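Local coordinates for protein peroxisomal acyl-CoA oxidase 1A (Solanum lycopersicum, PDB 2FON) that probably oxidises acyl-CoA in peroxisomal beta-oxidation, working with a bound FAD cofactor, at residues F81-T84 with L85-A89; L98-S101 with Q102-T106; D119-G123 with M124-A128; K140-P143 with L144-M148. All coordinates share one frame; numbering follows the deposited sequence.

Contact 1 (F81-T84 with L85-A89); sequences FKNT and LRKAA
Phe81 and Leu85 touch one turn apart on helix 77-97. Both segments are regular alpha-helix, and four backbone bonds of the i to i+4 kind join them. Leu85 N donates to Phe81 O at 2.9 Å. Arg86 N donates to Lys82 O at 3.0 Å. Lys87 N reaches Asn83 O at 3.2 Å, with an almost straight N-H...O angle of 176°. Ala88 N meets Thr84 O at 2.7 Å. The four carbonyls of 81-84 are thus each taken by an amide of the next turn.

The polar ends of Thr84, Lys87 and Lys82 find partners outside the two segments. Thr84 OG1 stands beside its own backbone N, chi1 -58°, which turns it back toward the preceding turn. There it is hydrogen-bonded to Leu80 O and also to Glu114 OE2. Lys87 forms a salt bridge through NZ with Glu114 OE1. One carboxylate therefore serves two buried side chains of the helix, and it probably offsets the charge of the lysine. Lys82 NZ is paired with Asp664 of the second subunit, so this helix takes part in the dimer interface.

The apolar side of the turn also lies at that interface. Phe81 packs on Ala663 of the second subunit, and Leu85 on Ile670 of the same subunit. Within the helix, the two methyls of Leu85 divide their contacts on the Phe81 ring. CD1 approaches CE2 of the ring at 3.6 Å. CD2 lies over one ring face in a CH-pi contact, 4.3 Å from the ring centroid.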
# COMPACT_ATOMS: atom_id res chain seq x y z
N PHE B 81 -16.12 -3.72 19.71
CA PHE B 81 -17.18 -4.63 19.29
C PHE B 81 -18.56 -4.39 19.95
O PHE B 81 -19.62 -4.54 19.30
CB PHE B 81 -16.75 -6.04 19.50
CG PHE B 81 -17.60 -7.03 18.80
CD1 PHE B 81 -17.48 -7.20 17.41
CD2 PHE B 81 -18.50 -7.81 19.49
CE1 PHE B 81 -18.30 -8.14 16.74
CE2 PHE B 81 -19.31 -8.71 18.84
CZ PHE B 81 -19.21 -8.88 17.47
N LYS B 82 -18.53 -4.03 21.23
CA LYS B 82 -19.76 -3.80 21.95
C LYS B 82 -20.33 -2.59 21.28
O LYS B 82 -21.50 -2.59 20.87
CB LYS B 82 -19.50 -3.57 23.43
CG LYS B 82 -20.73 -3.19 24.26
CD LYS B 82 -20.29 -3.09 25.74
CE LYS B 82 -21.47 -2.81 26.71
NZ LYS B 82 -21.17 -3.28 28.10
N ASN B 83 -19.47 -1.58 21.11
CA ASN B 83 -19.85 -0.42 20.38
C ASN B 83 -20.39 -0.70 18.98
O ASN B 83 -21.35 -0.09 18.59
CB ASN B 83 -18.76 0.60 20.35
CG ASN B 83 -19.31 1.97 20.16
OD1 ASN B 83 -19.89 2.51 21.09
ND2 ASN B 83 -19.21 2.53 18.95
N THR B 84 -19.83 -1.62 18.22
CA THR B 84 -20.44 -1.94 16.94
C THR B 84 -21.85 -2.45 17.18
O THR B 84 -22.79 -2.07 16.48
CB THR B 84 -19.62 -2.99 16.14
OG1 THR B 84 -18.30 -2.48 15.94
CG2 THR B 84 -20.25 -3.32 14.76
N LEU B 85 -22.02 -3.32 18.16
CA LEU B 85 -23.33 -3.96 18.32
C LEU B 85 -24.35 -2.88 18.55
O LEU B 85 -25.38 -2.86 17.87
CB LEU B 85 -23.32 -5.00 19.41
CG LEU B 85 -22.35 -6.17 19.04
CD1 LEU B 85 -22.47 -7.36 19.99
CD2 LEU B 85 -22.43 -6.62 17.57
N ARG B 86 -24.00 -1.94 19.43
CA ARG B 86 -24.85 -0.83 19.78
C ARG B 86 -25.35 -0.03 18.60
O ARG B 86 -26.55 0.21 18.48
CB ARG B 86 -24.08 0.12 20.66
CG ARG B 86 -24.99 1.03 21.45
CD ARG B 86 -24.26 2.21 21.91
NE ARG B 86 -24.38 3.15 20.83
CZ ARG B 86 -23.37 3.64 20.13
NH1 ARG B 86 -22.14 3.28 20.41
NH2 ARG B 86 -23.62 4.48 19.15
N LYS B 87 -24.40 0.39 17.75
CA LYS B 87 -24.70 1.08 16.53
C LYS B 87 -25.51 0.18 15.61
O LYS B 87 -26.45 0.60 15.00
CB LYS B 87 -23.42 1.43 15.87
CG LYS B 87 -23.05 2.89 15.82
CD LYS B 87 -21.64 2.92 15.16
CE LYS B 87 -20.87 4.20 15.43
NZ LYS B 87 -19.39 3.99 15.46
N ALA B 88 -25.15 -1.10 15.52
CA ALA B 88 -25.93 -2.00 14.67
C ALA B 88 -27.47 -2.06 15.06
O ALA B 88 -28.37 -1.93 14.19
CB ALA B 88 -25.28 -3.37 14.63
N ALA B 89 -27.74 -2.23 16.35
CA ALA B 89 -29.06 -2.13 16.90
C ALA B 89 -29.68 -0.78 16.64
O ALA B 89 -30.87 -0.68 16.23
CB ALA B 89 -29.03 -2.41 18.41

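Contact 2 (L98-S101 with Q102-T106); sequences LRLS and QEEAT
Ser101 and Glu104 grip each other at the start of helix 102-112. This is the tight part of the contact. Glu104 OE1 accepts two bonds from the same serine. Ser101 N reaches it at 2.8 Å on the anti lone pair, the one turned away from OE2. Ser101 OG donates to it at 2.9 Å from above the carboxylate plane. In return Glu104 N donates to Ser101 OG at 3.3 Å. The hydroxyl can do both because chi1 of 49° sets OG between its backbone N and carbonyl carbon, facing the first turn. Ala105 N closes that turn on Ser101 O at 2.8 Å.

Leu100 packs against the stem of the glutamate. Its CB lies 3.7 Å from Glu104 CB, and the two side chains cross at about a right angle. Leu100 also rests on Ile95 of helix 77-97. The other carboxylate oxygen, Glu104 OE2, forms a salt bridge with Arg56, so both oxygens have partners. Were Glu104 replaced by an alanine, Ser101 N would lose its carboxylate acceptor, Arg56 would probably lose this salt-bridge partner, and the serine hydroxyl is likely to turn more freely.

The solvent side is looser. Gln102, Glu103 and Thr106 are exposed there. Glu103 rests on Leu53 of helix 48-62. Thr106 OG1 folds back on Gln102 O at 2.7 Å, within its own turn.

Arg99, with positive phi, ends helix 77-97 in a Schellman motif. Two residues on, Ser101 is the N-cap of the next helix, and with Glu104 it forms a capping box.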
# COMPACT_ATOMS: atom_id res chain seq x y z
N LEU B 98 -38.31 5.00 10.96
CA LEU B 98 -38.46 5.93 9.83
C LEU B 98 -39.01 5.22 8.60
O LEU B 98 -39.12 5.82 7.53
CB LEU B 98 -37.16 6.70 9.53
CG LEU B 98 -36.26 7.40 10.57
CD1 LEU B 98 -34.84 7.48 10.03
CD2 LEU B 98 -36.75 8.77 10.87
N ARG B 99 -39.38 3.95 8.76
CA ARG B 99 -40.06 3.17 7.69
C ARG B 99 -39.27 3.18 6.35
O ARG B 99 -39.89 3.16 5.27
CB ARG B 99 -41.52 3.68 7.46
CG ARG B 99 -42.57 3.18 8.47
CD ARG B 99 -44.02 3.28 7.98
NE ARG B 99 -44.12 4.32 6.96
CZ ARG B 99 -44.44 5.60 7.18
NH1 ARG B 99 -44.73 6.09 8.39
NH2 ARG B 99 -44.49 6.43 6.16
N LEU B 100 -37.96 3.31 6.44
CA LEU B 100 -37.09 3.27 5.29
C LEU B 100 -37.33 2.01 4.49
O LEU B 100 -37.52 0.96 5.07
CB LEU B 100 -35.61 3.25 5.74
CG LEU B 100 -35.13 4.44 6.59
CD1 LEU B 100 -33.63 4.38 6.83
CD2 LEU B 100 -35.57 5.83 6.00
N SER B 101 -37.32 2.11 3.16
CA SER B 101 -37.24 0.94 2.29
C SER B 101 -35.89 0.22 2.41
O SER B 101 -34.92 0.78 2.94
CB SER B 101 -37.38 1.40 0.87
OG SER B 101 -36.51 2.48 0.65
N GLN B 102 -35.81 -1.00 1.87
CA GLN B 102 -34.53 -1.72 1.85
C GLN B 102 -33.40 -0.99 1.08
O GLN B 102 -32.21 -0.98 1.49
CB GLN B 102 -34.71 -3.16 1.35
CG GLN B 102 -35.21 -4.17 2.45
CD GLN B 102 -35.41 -5.60 1.87
OE1 GLN B 102 -35.72 -5.74 0.69
NE2 GLN B 102 -35.26 -6.66 2.71
N GLU B 103 -33.78 -0.33 -0.00
CA GLU B 103 -32.83 0.54 -0.70
C GLU B 103 -32.31 1.59 0.29
O GLU B 103 -31.09 1.70 0.52
CB GLU B 103 -33.48 1.12 -1.94
CG GLU B 103 -32.93 2.41 -2.48
CD GLU B 103 -33.93 3.06 -3.49
OE1 GLU B 103 -33.49 3.73 -4.47
OE2 GLU B 103 -35.16 2.88 -3.28
N GLU B 104 -33.24 2.30 0.92
CA GLU B 104 -32.87 3.32 1.89
C GLU B 104 -31.99 2.82 3.05
O GLU B 104 -31.02 3.48 3.42
CB GLU B 104 -34.11 3.99 2.42
CG GLU B 104 -34.58 5.05 1.50
CD GLU B 104 -35.97 5.57 1.89
OE1 GLU B 104 -36.81 4.78 2.38
OE2 GLU B 104 -36.23 6.79 1.69
N ALA B 105 -32.35 1.65 3.60
CA ALA B 105 -31.60 0.96 4.61
C ALA B 105 -30.21 0.61 4.14
O ALA B 105 -29.25 0.61 4.94
CB ALA B 105 -32.32 -0.29 5.04
N THR B 106 -30.05 0.28 2.87
CA THR B 106 -28.66 0.04 2.39
C THR B 106 -27.79 1.31 2.57
O THR B 106 -26.69 1.28 3.18
CB THR B 106 -28.62 -0.43 0.92
OG1 THR B 106 -29.69 -1.37 0.69
CG2 THR B 106 -27.35 -1.08 0.63

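Contact 3 (D119-G123 with M124-A128); sequences DLHWG and MFIPA
A wide, pi-type turn in helix 118-132, at the FAD pocket, joins Leu120 to Phe125 and His121 to Ile126. Phe125 N donates to Leu120 O at 2.8 Å, and Ile126 N to His121 O at 2.9 Å. Both are i to i+5 bonds. Leu120 O also accepts from Met124 N, so this one carbonyl holds two amides.

Leu120 and Met124 lie side by side and point the same way, with Leu120 CD2 on Met124 CG at 3.7 Å. Leu120 belongs to the FAD pocket and touches the cofactor. Met124 packs on Tyr154, which binds FAD.

A second feature is the proline kink. Pro127 has no N-H to give to the turn before, and its ring packs against the carbonyls there. CD lies 3.1 Å from Trp122 O, and CG 3.4 Å from Gly123 O. With a glycine here that ring would be gone, and the backbone after the wide turn would probably be freer to move.

On another side Ile126 CD1 reaches Trp122 CE3 at 3.7 Å, the two side chains running alongside each other. Trp122 also makes a cation-pi contact with Arg109. The His121 and Phe125 rings are nearly parallel, planes 21° apart, but slid so far that they barely overlap. With chi1 at 169° the His121 imidazole swings away from its own backbone N; its NE2 reaches helix 135-146, and its ND1 is hydrogen-bonded to Gly152 N.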
# COMPACT_ATOMS: atom_id res chain seq x y z
N ASP B 119 -23.71 -6.15 7.29
CA ASP B 119 -23.20 -6.25 5.94
C ASP B 119 -23.33 -7.65 5.30
O ASP B 119 -23.74 -7.75 4.16
CB ASP B 119 -21.73 -5.78 5.88
CG ASP B 119 -21.57 -4.24 6.17
OD1 ASP B 119 -22.55 -3.41 5.93
OD2 ASP B 119 -20.43 -3.89 6.64
N LEU B 120 -23.02 -8.72 6.03
CA LEU B 120 -23.16 -10.06 5.44
C LEU B 120 -24.60 -10.65 5.43
O LEU B 120 -25.04 -11.31 4.43
CB LEU B 120 -22.10 -10.99 6.02
CG LEU B 120 -20.89 -10.38 5.29
CD1 LEU B 120 -19.84 -9.68 6.21
CD2 LEU B 120 -20.27 -11.31 4.20
N HIS B 121 -25.34 -10.36 6.49
CA HIS B 121 -26.70 -10.82 6.61
C HIS B 121 -27.50 -10.30 5.40
O HIS B 121 -27.93 -11.10 4.59
CB HIS B 121 -27.24 -10.37 7.96
CG HIS B 121 -28.71 -10.53 8.14
ND1 HIS B 121 -29.27 -11.66 8.72
CD2 HIS B 121 -29.74 -9.71 7.85
CE1 HIS B 121 -30.58 -11.53 8.74
NE2 HIS B 121 -30.89 -10.36 8.22
N TRP B 122 -27.62 -8.98 5.24
CA TRP B 122 -28.24 -8.38 4.06
C TRP B 122 -27.48 -8.59 2.76
O TRP B 122 -28.08 -8.76 1.70
CB TRP B 122 -28.38 -6.91 4.31
CG TRP B 122 -29.27 -6.68 5.48
CD1 TRP B 122 -28.88 -6.37 6.76
CD2 TRP B 122 -30.69 -6.83 5.50
NE1 TRP B 122 -30.01 -6.27 7.56
CE2 TRP B 122 -31.12 -6.56 6.82
CE3 TRP B 122 -31.64 -7.11 4.53
CZ2 TRP B 122 -32.44 -6.60 7.21
CZ3 TRP B 122 -33.01 -7.14 4.91
CH2 TRP B 122 -33.39 -6.88 6.24
N GLY B 123 -26.15 -8.63 2.87
CA GLY B 123 -25.30 -8.57 1.71
C GLY B 123 -25.04 -9.91 1.09
O GLY B 123 -24.86 -9.96 -0.10
N MET B 124 -25.02 -10.99 1.88
CA MET B 124 -24.71 -12.33 1.33
C MET B 124 -25.70 -13.43 1.77
O MET B 124 -26.08 -14.26 0.94
CB MET B 124 -23.29 -12.76 1.69
CG MET B 124 -22.16 -11.97 1.03
SD MET B 124 -21.75 -12.36 -0.71
CE MET B 124 -20.78 -13.87 -0.59
N PHE B 125 -26.10 -13.44 3.05
CA PHE B 125 -26.97 -14.47 3.61
C PHE B 125 -28.34 -14.42 2.96
O PHE B 125 -28.83 -15.43 2.48
CB PHE B 125 -27.07 -14.31 5.13
CG PHE B 125 -28.05 -15.24 5.81
CD1 PHE B 125 -27.71 -16.57 6.08
CD2 PHE B 125 -29.29 -14.77 6.25
CE1 PHE B 125 -28.58 -17.43 6.76
CE2 PHE B 125 -30.20 -15.62 6.91
CZ PHE B 125 -29.84 -16.97 7.16
N ILE B 126 -28.97 -13.27 2.92
CA ILE B 126 -30.22 -13.18 2.22
C ILE B 126 -30.05 -13.45 0.72
O ILE B 126 -30.79 -14.27 0.17
CB ILE B 126 -30.84 -11.86 2.44
CG1 ILE B 126 -31.19 -11.75 3.93
CG2 ILE B 126 -32.04 -11.69 1.47
CD1 ILE B 126 -32.27 -10.70 4.26
N PRO B 127 -29.13 -12.74 0.02
CA PRO B 127 -29.00 -13.10 -1.41
C PRO B 127 -28.76 -14.58 -1.74
O PRO B 127 -29.23 -15.06 -2.77
CB PRO B 127 -27.88 -12.18 -1.92
CG PRO B 127 -28.02 -10.96 -1.01
CD PRO B 127 -28.34 -11.55 0.35
N ALA B 128 -28.13 -15.30 -0.84
CA ALA B 128 -27.92 -16.73 -1.10
C ALA B 128 -29.21 -17.53 -1.01
O ALA B 128 -29.46 -18.44 -1.82
CB ALA B 128 -26.84 -17.34 -0.18

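Contact 4 (K140-P143 with L144-M148); sequences KWLP and LAYKM
Leu142 O accepts from Tyr146 N at 2.8 Å, the shortest backbone bond joining the last two turns of helix 135-146. The donor comes almost straight on, with a C=O...N angle of 168°. Two more i to i+4 bonds follow the same pattern. Ala145 N donates to Trp141 O at 3.2 Å, and Lys147 N to Pro143 O at 3.2 Å. Pro143 itself offers no N-H to the turn before, and the helix is kinked there.

The Tyr146 ring folds back along the helix. Its CG stands beside the backbone N, chi1 -74°. Leu142 CB then lies over one face of the ring, 4.1 Å from CE1. Tyr146 also packs on Lys130 of helix 118-132, and so does Leu142.

On another side, Leu144 CD1 approaches Trp141 CE3 at 4.1 Å, the two side chains meeting at a slant. The methylene CE of Lys140 lies over one face of the same indole, toward its rim. Trp141 is buried, and its ring also meets the His204 ring, planes at about 65°.

The helix ends at Met148, whose positive phi belongs to a Schellman motif; its N makes a weak bond to Ala145 O. Backbone bonds carry the polar part of this contact. The contacts between the Leu142, Tyr146, Trp141 and Leu144 side chains are apolar, so their packing probably rests mainly on shape.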
# COMPACT_ATOMS: atom_id res chain seq x y z
N LYS B 140 -40.28 -19.70 3.83
CA LYS B 140 -39.95 -19.92 5.22
C LYS B 140 -38.80 -19.05 5.76
O LYS B 140 -38.95 -18.42 6.78
CB LYS B 140 -39.69 -21.38 5.54
CG LYS B 140 -39.19 -21.55 6.95
CD LYS B 140 -39.10 -22.96 7.37
CE LYS B 140 -38.23 -23.03 8.59
NZ LYS B 140 -38.10 -24.47 8.89
N TRP B 141 -37.64 -19.03 5.11
CA TRP B 141 -36.51 -18.35 5.76
C TRP B 141 -36.45 -16.81 5.63
O TRP B 141 -35.92 -16.13 6.51
CB TRP B 141 -35.19 -19.03 5.40
CG TRP B 141 -35.07 -20.43 5.98
CD1 TRP B 141 -35.41 -21.58 5.35
CD2 TRP B 141 -34.61 -20.80 7.30
NE1 TRP B 141 -35.18 -22.68 6.19
CE2 TRP B 141 -34.68 -22.23 7.38
CE3 TRP B 141 -34.17 -20.08 8.42
CZ2 TRP B 141 -34.32 -22.95 8.55
CZ3 TRP B 141 -33.79 -20.79 9.57
CH2 TRP B 141 -33.88 -22.22 9.63
N LEU B 142 -37.02 -16.24 4.58
CA LEU B 142 -36.80 -14.84 4.31
C LEU B 142 -37.57 -13.95 5.24
O LEU B 142 -37.03 -12.95 5.70
CB LEU B 142 -37.10 -14.53 2.86
CG LEU B 142 -36.04 -15.04 1.91
CD1 LEU B 142 -36.30 -14.68 0.47
CD2 LEU B 142 -34.74 -14.47 2.31
N PRO B 143 -38.85 -14.29 5.56
CA PRO B 143 -39.50 -13.39 6.52
C PRO B 143 -38.68 -13.31 7.83
O PRO B 143 -38.50 -12.20 8.37
CB PRO B 143 -40.89 -14.03 6.73
CG PRO B 143 -41.14 -14.77 5.50
CD PRO B 143 -39.77 -15.37 5.16
N LEU B 144 -38.12 -14.43 8.28
CA LEU B 144 -37.30 -14.42 9.49
C LEU B 144 -36.11 -13.47 9.38
O LEU B 144 -35.91 -12.60 10.23
CB LEU B 144 -36.81 -15.84 9.80
CG LEU B 144 -37.87 -16.90 10.20
CD1 LEU B 144 -37.22 -18.23 10.54
CD2 LEU B 144 -38.81 -16.40 11.36
N ALA B 145 -35.30 -13.64 8.34
CA ALA B 145 -34.15 -12.77 8.07
C ALA B 145 -34.52 -11.29 7.85
O ALA B 145 -33.75 -10.43 8.24
CB ALA B 145 -33.37 -13.29 6.88
N TYR B 146 -35.67 -11.01 7.20
CA TYR B 146 -36.11 -9.63 6.95
C TYR B 146 -36.40 -8.85 8.21
O TYR B 146 -36.12 -7.65 8.27
CB TYR B 146 -37.30 -9.52 6.00
CG TYR B 146 -36.95 -9.77 4.56
CD1 TYR B 146 -37.91 -10.21 3.64
CD2 TYR B 146 -35.67 -9.61 4.13
CE1 TYR B 146 -37.58 -10.47 2.30
CE2 TYR B 146 -35.31 -9.85 2.82
CZ TYR B 146 -36.25 -10.28 1.90
OH TYR B 146 -35.80 -10.48 0.60
N LYS B 147 -36.93 -9.55 9.22
CA LYS B 147 -37.15 -8.93 10.54
C LYS B 147 -36.03 -9.23 11.51
O LYS B 147 -36.13 -8.89 12.68
CB LYS B 147 -38.46 -9.38 11.17
CG LYS B 147 -39.66 -8.97 10.40
CD LYS B 147 -40.82 -9.78 10.86
CE LYS B 147 -41.62 -10.35 9.70
NZ LYS B 147 -42.81 -11.07 10.28
N MET B 148 -35.00 -9.92 11.04
CA MET B 148 -33.89 -10.20 11.92
C MET B 148 -34.33 -10.94 13.14
O MET B 148 -33.80 -10.68 14.20
CB MET B 148 -33.18 -8.92 12.39
CG MET B 148 -32.60 -8.09 11.25
SD MET B 148 -31.29 -6.95 11.72
CE MET B 148 -30.02 -8.19 11.93

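How the contacts relate
The four contacts follow one another along the amino-terminal helices. Contact 3 lies nearest the cofactor: the side chain of Leu120 is about 3 Å from FAD, that of Phe81 in contact 1 about 13 Å. Contacts 2 and 4 lie away from the annotated sites. Contacts 3 and 4 have centres about 12 Å apart and are joined by a probable hydrogen bond, His121 NE2 to Ala145 O, 2.9 Å. Ile126 CD1 also packs on Tyr146 CE2 at 3.5 Å. Gln102 of contact 2 touches both Trp122 and Tyr146 through NE2. Contact 1 touches none of the others and lies instead at the dimer interface.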